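Long-range contacts in protein BONZAI 1 (Arabidopsis thaliana, PDB 6KXT), which binds phospholipids in a calcium-dependent way, probably through its C2 domains, the second of which is described here, and restrains cell death and defence responses: residues Val17-Asn22 with Gln134-Lys139; Ser32-Val37 with Pro62-Val67. One frame throughout, in Å; residues are numbered along the deposited sequence.

Contact 1: residues Val17-Asn22 with Gln134-Lys139; sequences VFRCSN and QLFVDK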
# COMPACT_ATOMS: atom_id res chain seq x y z
N VAL A 17 -6.23 2.54 7.10
CA VAL A 17 -6.68 3.65 6.22
C VAL A 17 -5.39 4.26 5.65
O VAL A 17 -4.55 4.80 6.42
CB VAL A 17 -7.54 4.70 6.93
CG1 VAL A 17 -7.75 5.92 6.03
CG2 VAL A 17 -8.88 4.10 7.37
N PHE A 18 -5.22 4.19 4.35
CA PHE A 18 -4.13 4.79 3.57
C PHE A 18 -4.55 6.13 2.99
O PHE A 18 -5.69 6.33 2.59
CB PHE A 18 -3.73 3.87 2.41
CG PHE A 18 -3.08 2.58 2.82
CD1 PHE A 18 -1.77 2.60 3.30
CD2 PHE A 18 -3.70 1.36 2.64
CE1 PHE A 18 -1.10 1.41 3.57
CE2 PHE A 18 -3.02 0.17 2.91
CZ PHE A 18 -1.74 0.21 3.39
N ARG A 19 -3.57 7.03 2.96
CA ARG A 19 -3.74 8.37 2.37
C ARG A 19 -2.51 8.65 1.52
O ARG A 19 -1.38 8.25 1.92
CB ARG A 19 -3.87 9.40 3.49
CG ARG A 19 -3.75 10.83 3.02
CD ARG A 19 -4.07 11.74 4.22
NE ARG A 19 -3.06 11.76 5.29
CZ ARG A 19 -1.99 12.53 5.28
NH1 ARG A 19 -1.70 13.29 4.23
NH2 ARG A 19 -1.17 12.54 6.32
N CYS A 20 -2.65 9.35 0.41
CA CYS A 20 -1.51 9.87 -0.35
C CYS A 20 -1.53 11.39 -0.39
O CYS A 20 -2.65 11.99 -0.33
CB CYS A 20 -1.42 9.34 -1.77
SG CYS A 20 -1.25 7.54 -1.83
N SER A 21 -0.33 11.95 -0.47
CA SER A 21 -0.10 13.41 -0.61
C SER A 21 0.58 13.69 -1.95
O SER A 21 1.60 13.05 -2.22
CB SER A 21 0.72 13.89 0.55
OG SER A 21 0.69 15.29 0.65
N ASN A 22 0.05 14.62 -2.73
CA ASN A 22 0.79 15.31 -3.83
C ASN A 22 1.13 14.29 -4.93
O ASN A 22 2.25 14.29 -5.42
CB ASN A 22 1.99 16.09 -3.25
CG ASN A 22 2.65 17.07 -4.21
OD1 ASN A 22 2.03 17.54 -5.16
ND2 ASN A 22 3.92 17.38 -3.97
N GLN A 134 3.91 10.98 -1.39
CA GLN A 134 4.04 10.20 -0.14
C GLN A 134 2.77 9.44 0.19
O GLN A 134 1.67 9.88 -0.13
CB GLN A 134 4.42 11.09 1.04
CG GLN A 134 5.80 11.71 0.84
CD GLN A 134 6.16 12.76 1.85
OE1 GLN A 134 5.30 13.58 2.21
NE2 GLN A 134 7.39 12.75 2.31
N LEU A 135 2.97 8.29 0.81
CA LEU A 135 1.94 7.43 1.39
C LEU A 135 1.98 7.60 2.90
O LEU A 135 3.07 7.60 3.51
CB LEU A 135 2.21 5.95 1.05
CG LEU A 135 1.23 4.92 1.60
CD1 LEU A 135 -0.10 5.00 0.92
CD2 LEU A 135 1.79 3.51 1.44
N PHE A 136 0.84 7.76 3.50
CA PHE A 136 0.63 7.88 4.95
C PHE A 136 -0.32 6.81 5.43
O PHE A 136 -1.21 6.32 4.66
CB PHE A 136 0.11 9.26 5.31
CG PHE A 136 1.08 10.39 5.10
CD1 PHE A 136 1.23 11.00 3.89
CD2 PHE A 136 1.82 10.87 6.19
CE1 PHE A 136 2.17 12.02 3.71
CE2 PHE A 136 2.73 11.89 6.02
CZ PHE A 136 2.90 12.46 4.79
N VAL A 137 -0.21 6.46 6.71
CA VAL A 137 -1.05 5.43 7.36
C VAL A 137 -1.90 6.19 8.38
O VAL A 137 -1.39 6.55 9.46
CB VAL A 137 -0.19 4.32 7.98
CG1 VAL A 137 -1.11 3.28 8.63
CG2 VAL A 137 0.69 3.71 6.92
N ASP A 138 -3.12 6.55 7.99
CA ASP A 138 -3.99 7.42 8.82
C ASP A 138 -4.55 6.62 9.98
O ASP A 138 -4.86 7.18 11.03
CB ASP A 138 -5.17 7.99 8.03
CG ASP A 138 -4.89 9.29 7.29
OD1 ASP A 138 -3.71 9.74 7.29
OD2 ASP A 138 -5.88 9.83 6.73
N LYS A 139 -4.80 5.33 9.78
CA LYS A 139 -5.34 4.46 10.84
C LYS A 139 -4.70 3.09 10.71
O LYS A 139 -4.46 2.60 9.58
CB LYS A 139 -6.85 4.27 10.70
CG LYS A 139 -7.48 3.33 11.71
CD LYS A 139 -8.96 3.20 11.54
CE LYS A 139 -9.64 2.62 12.77
NZ LYS A 139 -11.10 2.60 12.59
O HOH W 1 -1.86 10.62 8.55
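Arg-19 lays its guanidinium flat over one face of the Phe-136 ring, the planes 16° apart and NH2 3.3 Å from Phe-136 CG, displaced toward the ring's rim: a cation-pi stack across an antiparallel hydrogen-bonded pair. Beneath the stack the two residues exchange both backbone hydrogen bonds. With CG anti to the backbone N (chi1 168°), the arginine chain runs out from the strand and then bends at chi3 (70°), which turns the guanidinium back over the ring. At the guanidinium edge, Arg-19 NE gives a nearly straight hydrogen bond to the syn side of Asp-138 OD1 (2.9 Å), a salt bridge. Stack and salt bridge together fix the plane's rotation; an alanine here would probably leave Asp-138 without its charge partner and one face of Phe-136 without its cover. At a classic beta bulge Asp-138 and Lys-139 both face Val-17, which is consistent with the carboxylate reaching Arg-19: Asp-138 N bonds to Val-17 O at 2.8 Å, while Lys-139 N makes a weak hydrogen bond to the same oxygen. On the opposite face of the sheet, Leu-135 CD1 lies 3.8 Å from Phe-18 CD1 and 3.9 Å from Cys-20 SG. This apolar side turns inward, where Phe-18 and Leu-135 touch Leu-36 of strand 34-40, Phe-18 and Val-137 touch Leu-107 of helix 104-113, and Cys-20 meets Phe-119 of strand 117-121.

Contact 2: residues Ser32-Val37 with Pro62-Val67; sequences SDPFLV and PIWKPV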
# COMPACT_ATOMS: atom_id res chain seq x y z
N SER A 32 -4.71 11.69 -12.41
CA SER A 32 -4.83 10.30 -11.93
C SER A 32 -6.19 10.01 -11.30
O SER A 32 -6.76 10.85 -10.63
CB SER A 32 -3.73 10.03 -10.95
OG SER A 32 -2.43 10.07 -11.57
N ASP A 33 -6.62 8.77 -11.52
CA ASP A 33 -7.73 8.13 -10.80
C ASP A 33 -7.14 7.01 -9.96
O ASP A 33 -7.12 5.86 -10.37
CB ASP A 33 -8.75 7.56 -11.78
CG ASP A 33 -9.25 8.61 -12.75
OD1 ASP A 33 -9.77 9.63 -12.28
OD2 ASP A 33 -9.15 8.36 -14.00
N PRO A 34 -6.58 7.34 -8.77
CA PRO A 34 -5.75 6.39 -8.08
C PRO A 34 -6.50 5.35 -7.23
O PRO A 34 -7.56 5.60 -6.71
CB PRO A 34 -4.92 7.27 -7.14
CG PRO A 34 -5.84 8.41 -6.84
CD PRO A 34 -6.59 8.65 -8.14
N PHE A 35 -5.85 4.22 -7.15
CA PHE A 35 -6.17 3.12 -6.23
C PHE A 35 -4.86 2.49 -5.79
O PHE A 35 -3.77 2.70 -6.40
CB PHE A 35 -7.10 2.11 -6.92
CG PHE A 35 -6.55 1.29 -8.05
CD1 PHE A 35 -6.37 1.85 -9.30
CD2 PHE A 35 -6.16 -0.03 -7.87
CE1 PHE A 35 -5.85 1.11 -10.35
CE2 PHE A 35 -5.69 -0.79 -8.94
CZ PHE A 35 -5.52 -0.21 -10.17
N LEU A 36 -4.97 1.77 -4.66
CA LEU A 36 -3.80 1.03 -4.11
C LEU A 36 -4.04 -0.47 -4.22
O LEU A 36 -5.19 -0.94 -4.06
CB LEU A 36 -3.54 1.32 -2.62
CG LEU A 36 -3.33 2.76 -2.22
CD1 LEU A 36 -3.08 2.85 -0.72
CD2 LEU A 36 -2.19 3.36 -2.99
N VAL A 37 -2.98 -1.19 -4.47
CA VAL A 37 -2.97 -2.67 -4.42
C VAL A 37 -1.88 -3.07 -3.44
O VAL A 37 -0.74 -2.60 -3.52
CB VAL A 37 -2.70 -3.27 -5.81
CG1 VAL A 37 -2.60 -4.77 -5.71
CG2 VAL A 37 -3.78 -2.80 -6.79
N PRO A 62 -5.68 11.38 -2.31
CA PRO A 62 -6.69 10.43 -1.90
C PRO A 62 -6.59 9.94 -0.46
O PRO A 62 -5.48 9.79 0.09
CB PRO A 62 -6.47 9.23 -2.83
CG PRO A 62 -4.98 9.29 -3.18
CD PRO A 62 -4.78 10.80 -3.31
N ILE A 63 -7.76 9.74 0.14
CA ILE A 63 -7.91 8.98 1.43
C ILE A 63 -8.90 7.87 1.15
O ILE A 63 -10.02 8.15 0.72
CB ILE A 63 -8.38 9.86 2.59
CG1 ILE A 63 -7.46 11.05 2.86
CG2 ILE A 63 -8.55 8.98 3.82
CD1 ILE A 63 -8.06 12.14 3.75
N TRP A 64 -8.51 6.60 1.28
CA TRP A 64 -9.39 5.49 0.87
C TRP A 64 -10.15 4.93 2.07
O TRP A 64 -9.73 5.18 3.23
CB TRP A 64 -8.58 4.39 0.15
CG TRP A 64 -8.09 4.75 -1.21
CD1 TRP A 64 -8.80 4.72 -2.38
CD2 TRP A 64 -6.76 5.18 -1.54
NE1 TRP A 64 -7.98 5.10 -3.41
CE2 TRP A 64 -6.73 5.40 -2.94
CE3 TRP A 64 -5.60 5.46 -0.80
CZ2 TRP A 64 -5.56 5.75 -3.60
CZ3 TRP A 64 -4.44 5.83 -1.46
CH2 TRP A 64 -4.42 5.99 -2.84
N LYS A 65 -11.17 4.16 1.76
CA LYS A 65 -11.90 3.39 2.80
C LYS A 65 -10.91 2.38 3.38
O LYS A 65 -9.92 1.99 2.76
CB LYS A 65 -13.13 2.72 2.19
CG LYS A 65 -14.19 3.68 1.66
CD LYS A 65 -15.33 2.99 0.99
CE LYS A 65 -16.36 3.98 0.49
NZ LYS A 65 -17.59 3.28 0.05
N PRO A 66 -11.19 1.92 4.61
CA PRO A 66 -10.30 0.96 5.23
C PRO A 66 -10.16 -0.33 4.43
O PRO A 66 -11.09 -0.82 3.78
CB PRO A 66 -10.91 0.63 6.59
CG PRO A 66 -12.03 1.64 6.79
CD PRO A 66 -12.28 2.38 5.50
N VAL A 67 -8.93 -0.86 4.45
CA VAL A 67 -8.64 -2.23 4.00
C VAL A 67 -8.35 -3.11 5.21
O VAL A 67 -7.90 -2.61 6.24
CB VAL A 67 -7.53 -2.28 2.96
CG1 VAL A 67 -7.84 -1.39 1.75
CG2 VAL A 67 -6.18 -1.94 3.52
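Two first torsions, both setting CG beside its own backbone N, bring Trp-64 (chi1 -72°) and Leu-36 (chi1 -56°, in the conformer described) together: the indole reaches toward strand 34-40 and the leucine fork rises to meet it. Leu-36 CG lies over one face of the six-membered ring, 3.6 Å from its centroid, in a CH-pi contact. The two methyls of this conformer lie past the rim of the same ring, CD1 3.4 Å from Trp-64 CZ3 and CD2 beside Trp-64 CH2, and the two side chains meet at about a right angle. Pro-62 CB sits over the opposite face near the rim, so the indole is held between leucine and proline. At its edge, Trp-64 NE1 gives a long, weak hydrogen bond to Pro-34 O (3.4 Å), and Pro-34 CB touches Trp-64 CZ2. The proline rings meet through their CG atoms, 3.9 Å apart in Pro-34 and Pro-62. Thr-53, Glu-54 and Arg-56 also touch the indole, as does Cys-20 of strand 13-21. A tryptophan from the loop before strand 67-70 thus packs between the two sheets of a C2 beta-sandwich, in the Asn-Pro-x-Trp sequence, Asn-61 to Trp-64, familiar from C2 domains.

Strand 13-21 relates the two contacts: residues 134-139 pair with one edge, and the loop 62-67 of contact 2 bonds to the other through Cys-20 N to Pro-62 O and Phe-18 O to Trp-64 N. Contact 1 joins neighbouring strands of one sheet and is only partly buried, so its chemistry is divided between a backbone ladder with a charged, aromatic outer face and an apolar inner one. Contact 2 is wholly buried, spans from the second sheet to a loop, and relies on ring faces and aliphatic carbons with a single weak hydrogen bond. Leu-36 connects their apolar sides, since it also packs against Phe-18.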